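Local coordinates for NigD-like protein (Bacteroides vulgatus ATCC 8482, PDB 3K6O) that is of unknown function but belongs to the NigD-like family, pairing an N-terminal OB domain with a C-terminal beta sandwich, and is probably an exported lipoprotein, at residues A[99-111]-A[150-162]. Residues are numbered along the deposited sequence; the frame is centred on the assembly and turned at random. Where two conformers were deposited one is given.
Sequences DSIGNMKVQIKDM and AHLELRYNNNGSQ
Val106 CG2 lies over one face of the Tyr156 ring, toward its rim, while the backbone N of Asn158 sits above the opposite face and Met104 O comes near the ring plane at the edge. On the Arg155 guanidinium, the Asn103 amide rests over one face, the two planes turned 30° apart, with Gly102 O and the Glu153 carboxylate in plane at the edge. Both groups belong to strand 149-157 of the C-terminal beta sandwich domain, where the chain leaving helix 98-101 passes across the strand before joining the sheet of strand 117-125. With CG anti to the backbone N (chi1 178°), the Tyr156 ring lies alongside Val106; the two CB atoms, of Tyr156 and Val106, are 3.7 Å apart, and the ring's hydroxyl is hydrogen-bonded to Asn125. The Arg155 chain bends at chi2, and NH1 donates almost straight to Gly102 O (3.0 Å, 166°), meeting it from above the carbonyl plane. On its other side NE and NH2 both grip Glu153 OE1, NH2 at 2.8 Å in a salt bridge, so three bonds lying near its plane fix how the guanidinium is turned. A leucine in place of Arg155 would probably leave Gly102 O and Glu153 OE1 without these donors and the Asn103 amide without its flat neighbour. Ile101 crosses the arginine's base at about a right angle, its CG2 against Arg155 CB, while selenomethionine Met104 lays its bent end against the Asn158 amide. Backbone N of Met104 donates to Tyr156 O, and one water links Asn103 OD1, Met104 O and Tyr156 N. Nearer the helix, Asn157 ND2 reaches Ser100 O at 3.0 Å and a water at 2.8 Å, while its OD1 closes an Asx turn by accepting from Asn159 N.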
loop_
_atom_site.group_PDB
_atom_site.type_symbol
_atom_site.label_atom_id
_atom_site.label_comp_id
_atom_site.label_asym_id
_atom_site.label_seq_id
_atom_site.Cartn_x
_atom_site.Cartn_y
_atom_site.Cartn_z
ATOM N N ASP A 99 -12.546 -11.196 17.621
ATOM C CA ASP A 99 -13.529 -11.925 16.858
ATOM C C ASP A 99 -13.974 -11.134 15.629
ATOM O O ASP A 99 -14.137 -11.706 14.535
ATOM C CB ASP A 99 -14.730 -12.306 17.718
ATOM C CG ASP A 99 -15.650 -13.276 17.014
ATOM O OD1 ASP A 99 -15.255 -14.450 16.843
ATOM O OD2 ASP A 99 -16.763 -12.872 16.634
ATOM N N SER A 100 -14.170 -9.833 15.793
ATOM C CA SER A 100 -14.624 -9.010 14.672
ATOM C C SER A 100 -13.487 -8.750 13.674
ATOM O O SER A 100 -13.743 -8.510 12.510
ATOM C CB SER A 100 -15.274 -7.699 15.156
ATOM O OG SER A 100 -14.605 -7.170 16.278
ATOM N N ILE A 101 -12.230 -8.807 14.119
ATOM C CA ILE A 101 -11.121 -8.644 13.187
ATOM C C ILE A 101 -10.889 -9.923 12.337
ATOM O O ILE A 101 -10.627 -9.847 11.128
ATOM C CB ILE A 101 -9.819 -8.225 13.910
ATOM C CG1 ILE A 101 -9.889 -6.768 14.397
ATOM C CG2 ILE A 101 -8.609 -8.369 12.993
ATOM C CD1 ILE A 101 -8.742 -6.398 15.352
ATOM N N GLY A 102 -11.017 -11.087 12.956
ATOM C CA GLY A 102 -10.966 -12.348 12.238
ATOM C C GLY A 102 -9.533 -12.744 11.864
ATOM O O GLY A 102 -8.577 -12.070 12.212
ATOM N N ASN A 103 -9.410 -13.882 11.187
ATOM C CA ASN A 103 -8.160 -14.311 10.615
ATOM C C ASN A 103 -8.438 -15.351 9.537
ATOM O O ASN A 103 -7.864 -16.430 9.524
ATOM C CB ASN A 103 -7.248 -14.890 11.688
ATOM C CG ASN A 103 -5.831 -15.075 11.192
ATOM O OD1 ASN A 103 -5.373 -14.385 10.242
ATOM N ND2 ASN A 103 -5.119 -16.022 11.808
HETATM N N MSE A 104 -9.320 -15.002 8.622
HETATM C CA MSE A 104 -9.686 -15.871 7.524
HETATM C C MSE A 104 -8.622 -15.921 6.423
HETATM O O MSE A 104 -7.814 -14.994 6.250
HETATM C CB MSE A 104 -11.008 -15.387 6.962
HETATM C CG MSE A 104 -12.166 -15.485 7.992
HETATM SE SE MSE A 104 -13.803 -14.950 7.163
HETATM C CE MSE A 104 -14.285 -16.690 6.338
ATOM N N LYS A 105 -8.597 -17.030 5.698
ATOM C CA LYS A 105 -7.601 -17.228 4.667
ATOM C C LYS A 105 -7.783 -16.197 3.548
ATOM O O LYS A 105 -8.904 -15.945 3.101
ATOM C CB LYS A 105 -7.684 -18.661 4.115
ATOM C CG LYS A 105 -7.273 -19.730 5.158
ATOM C CD LYS A 105 -6.975 -21.101 4.534
ATOM C CE LYS A 105 -6.254 -22.058 5.551
ATOM N NZ LYS A 105 -4.911 -21.509 6.036
ATOM N N VAL A 106 -6.668 -15.625 3.104
ATOM C CA VAL A 106 -6.655 -14.617 2.047
ATOM C C VAL A 106 -5.530 -14.950 1.048
ATOM O O VAL A 106 -4.493 -15.507 1.430
ATOM C CB VAL A 106 -6.424 -13.200 2.616
ATOM C CG1 VAL A 106 -5.034 -13.075 3.311
ATOM C CG2 VAL A 106 -6.545 -12.120 1.517
ATOM N N GLN A 107 -5.760 -14.615 -0.221
ATOM C CA GLN A 107 -4.762 -14.775 -1.288
ATOM C C GLN A 107 -4.007 -13.485 -1.502
ATOM O O GLN A 107 -4.592 -12.495 -1.921
ATOM C CB GLN A 107 -5.448 -15.194 -2.594
ATOM C CG GLN A 107 -4.483 -15.410 -3.763
ATOM C CD GLN A 107 -5.181 -15.887 -5.033
ATOM O OE1 GLN A 107 -6.399 -16.108 -5.057
ATOM N NE2 GLN A 107 -4.403 -16.046 -6.101
ATOM N N ILE A 108 -2.715 -13.486 -1.178
ATOM C CA ILE A 108 -1.858 -12.336 -1.387
ATOM C C ILE A 108 -1.166 -12.450 -2.742
ATOM O O ILE A 108 -0.534 -13.446 -3.014
ATOM C CB ILE A 108 -0.760 -12.217 -0.321
ATOM C CG1 ILE A 108 -1.360 -12.067 1.093
ATOM C CG2 ILE A 108 0.157 -10.993 -0.627
ATOM C CD1 ILE A 108 -2.396 -10.941 1.224
ATOM N N LYS A 109 -1.309 -11.445 -3.595
ATOM C CA LYS A 109 -0.602 -11.404 -4.876
ATOM C C LYS A 109 0.708 -10.608 -4.784
ATOM O O LYS A 109 1.686 -10.981 -5.395
ATOM C CB LYS A 109 -1.510 -10.835 -5.979
ATOM C CG LYS A 109 -2.624 -11.773 -6.414
ATOM C CD LYS A 109 -3.059 -11.536 -7.855
ATOM C CE LYS A 109 -3.795 -12.742 -8.412
ATOM N NZ LYS A 109 -4.427 -12.479 -9.748
ATOM N N ASP A 110 0.730 -9.500 -4.048
ATOM C CA ASP A 110 1.979 -8.769 -3.793
ATOM C C ASP A 110 1.968 -8.175 -2.392
ATOM O O ASP A 110 0.931 -7.760 -1.916
ATOM C CB ASP A 110 2.173 -7.624 -4.790
ATOM C CG ASP A 110 2.421 -8.106 -6.178
ATOM O OD1 ASP A 110 3.565 -8.488 -6.460
ATOM O OD2 ASP A 110 1.475 -8.118 -6.980
HETATM N N MSE A 111 3.120 -8.160 -1.732
HETATM C CA MSE A 111 3.274 -7.372 -0.532
HETATM C C MSE A 111 4.675 -6.827 -0.420
HETATM O O MSE A 111 5.628 -7.573 -0.533
HETATM C CB MSE A 111 2.944 -8.174 0.723
HETATM C CG MSE A 111 3.152 -7.331 2.052
HETATM SE SE MSE A 111 3.120 -8.575 3.588
HETATM C CE MSE A 111 1.324 -9.074 3.317
ATOM N N ALA A 150 9.922 -5.220 13.827
ATOM C CA ALA A 150 8.525 -4.945 14.043
ATOM C C ALA A 150 7.753 -6.218 13.720
ATOM O O ALA A 150 8.000 -6.823 12.697
ATOM C CB ALA A 150 8.070 -3.818 13.110
ATOM N N HIS A 151 6.796 -6.583 14.571
ATOM C CA HIS A 151 5.900 -7.691 14.326
ATOM C C HIS A 151 4.422 -7.252 14.199
ATOM O O HIS A 151 3.813 -6.756 15.160
ATOM C CB HIS A 151 6.048 -8.715 15.448
ATOM C CG HIS A 151 7.435 -9.247 15.590
ATOM N ND1 HIS A 151 7.812 -10.490 15.118
ATOM C CD2 HIS A 151 8.547 -8.700 16.146
ATOM C CE1 HIS A 151 9.089 -10.688 15.394
ATOM N NE2 HIS A 151 9.560 -9.622 16.013
ATOM N N LEU A 152 3.877 -7.439 12.999
ATOM C CA LEU A 152 2.503 -7.061 12.627
ATOM C C LEU A 152 1.798 -8.265 12.008
ATOM O O LEU A 152 2.458 -9.244 11.531
ATOM C CB LEU A 152 2.525 -5.909 11.609
ATOM C CG LEU A 152 3.204 -4.641 12.071
ATOM C CD1 LEU A 152 3.340 -3.587 10.935
ATOM C CD2 LEU A 152 2.576 -4.058 13.342
ATOM N N GLU A 153 0.464 -8.201 11.959
ATOM C CA GLU A 153 -0.273 -9.287 11.328
ATOM C C GLU A 153 -1.310 -8.739 10.404
ATOM O O GLU A 153 -1.958 -7.747 10.705
ATOM C CB GLU A 153 -0.919 -10.214 12.373
ATOM C CG GLU A 153 -0.005 -10.614 13.546
ATOM C CD GLU A 153 -0.664 -11.631 14.499
ATOM O OE1 GLU A 153 -1.816 -12.046 14.200
ATOM O OE2 GLU A 153 -0.034 -11.981 15.535
ATOM N N LEU A 154 -1.463 -9.384 9.262
ATOM C CA LEU A 154 -2.538 -9.053 8.358
ATOM C C LEU A 154 -3.695 -9.984 8.684
ATOM O O LEU A 154 -3.510 -11.184 8.750
ATOM C CB LEU A 154 -2.154 -9.263 6.899
ATOM C CG LEU A 154 -1.500 -8.195 6.032
ATOM C CD1 LEU A 154 -1.360 -8.851 4.633
ATOM C CD2 LEU A 154 -2.272 -6.874 5.980
ATOM N N ARG A 155 -4.871 -9.409 8.874
ATOM C CA ARG A 155 -6.053 -10.136 9.267
ATOM C C ARG A 155 -7.151 -9.855 8.236
ATOM O O ARG A 155 -7.539 -8.699 8.046
ATOM C CB ARG A 155 -6.471 -9.680 10.671
ATOM C CG ARG A 155 -5.437 -9.972 11.757
ATOM C CD ARG A 155 -5.225 -11.489 11.857
ATOM N NE ARG A 155 -4.533 -11.929 13.083
ATOM C CZ ARG A 155 -5.111 -12.461 14.156
ATOM N NH1 ARG A 155 -6.425 -12.648 14.239
ATOM N NH2 ARG A 155 -4.345 -12.869 15.145
ATOM N N TYR A 156 -7.644 -10.906 7.584
ATOM C CA TYR A 156 -8.731 -10.786 6.608
ATOM C C TYR A 156 -10.055 -11.273 7.196
ATOM O O TYR A 156 -10.107 -12.288 7.891
ATOM C CB TYR A 156 -8.410 -11.600 5.341
ATOM C CG TYR A 156 -9.490 -11.589 4.262
ATOM C CD1 TYR A 156 -9.831 -10.427 3.612
ATOM C CD2 TYR A 156 -10.177 -12.761 3.906
ATOM C CE1 TYR A 156 -10.778 -10.413 2.606
ATOM C CE2 TYR A 156 -11.143 -12.752 2.924
ATOM C CZ TYR A 156 -11.430 -11.567 2.273
ATOM O OH TYR A 156 -12.388 -11.517 1.312
ATOM N N ASN A 157 -11.123 -10.534 6.909
ATOM C CA ASN A 157 -12.461 -10.964 7.274
ATOM C C ASN A 157 -13.369 -10.717 6.073
ATOM O O ASN A 157 -13.479 -9.588 5.614
ATOM C CB ASN A 157 -12.972 -10.233 8.518
ATOM C CG ASN A 157 -14.073 -10.993 9.223
ATOM O OD1 ASN A 157 -14.739 -11.856 8.630
ATOM N ND2 ASN A 157 -14.268 -10.699 10.508
ATOM N N ASN A 158 -13.990 -11.775 5.546
ATOM C CA ASN A 158 -14.888 -11.609 4.392
ATOM C C ASN A 158 -16.277 -11.150 4.791
ATOM O O ASN A 158 -17.099 -10.807 3.928
ATOM C CB ASN A 158 -14.939 -12.853 3.515
ATOM C CG ASN A 158 -15.556 -14.041 4.199
ATOM O OD1 ASN A 158 -16.229 -13.923 5.223
ATOM N ND2 ASN A 158 -15.315 -15.210 3.640
ATOM N N ASN A 159 -16.531 -11.128 6.100
ATOM C CA ASN A 159 -17.766 -10.589 6.626
ATOM C C ASN A 159 -18.957 -11.256 5.939
ATOM O O ASN A 159 -19.836 -10.582 5.455
ATOM C CB ASN A 159 -17.793 -9.050 6.420
ATOM C CG ASN A 159 -16.886 -8.298 7.404
ATOM O OD1 ASN A 159 -16.559 -8.809 8.476
ATOM N ND2 ASN A 159 -16.492 -7.081 7.044
ATOM N N GLY A 160 -18.946 -12.581 5.855
ATOM C CA GLY A 160 -20.041 -13.338 5.231
ATOM C C GLY A 160 -20.014 -13.455 3.708
ATOM O O GLY A 160 -20.572 -14.400 3.155
ATOM N N SER A 161 -19.379 -12.504 3.026
ATOM C CA SER A 161 -19.295 -12.526 1.561
ATOM C C SER A 161 -18.401 -13.646 1.024
ATOM O O SER A 161 -17.166 -13.561 1.097
ATOM C CB SER A 161 -18.776 -11.193 1.051
ATOM O OG SER A 161 -19.701 -10.173 1.342
ATOM N N GLN A 162 -19.042 -14.685 0.497
ATOM C CA GLN A 162 -18.374 -15.866 -0.029
ATOM C C GLN A 162 -18.195 -15.773 -1.548
ATOM O O GLN A 162 -17.729 -16.723 -2.177
ATOM C CB GLN A 162 -19.213 -17.108 0.273
ATOM C CG GLN A 162 -19.546 -17.381 1.759
ATOM C CD GLN A 162 -20.533 -18.537 1.927
ATOM O OE1 GLN A 162 -21.422 -18.754 1.096
ATOM N NE2 GLN A 162 -20.376 -19.285 3.003
HETATM O O HOH W 1 -16.108 -11.875 12.198
HETATM O O HOH W 2 -6.302 -13.428 7.802
#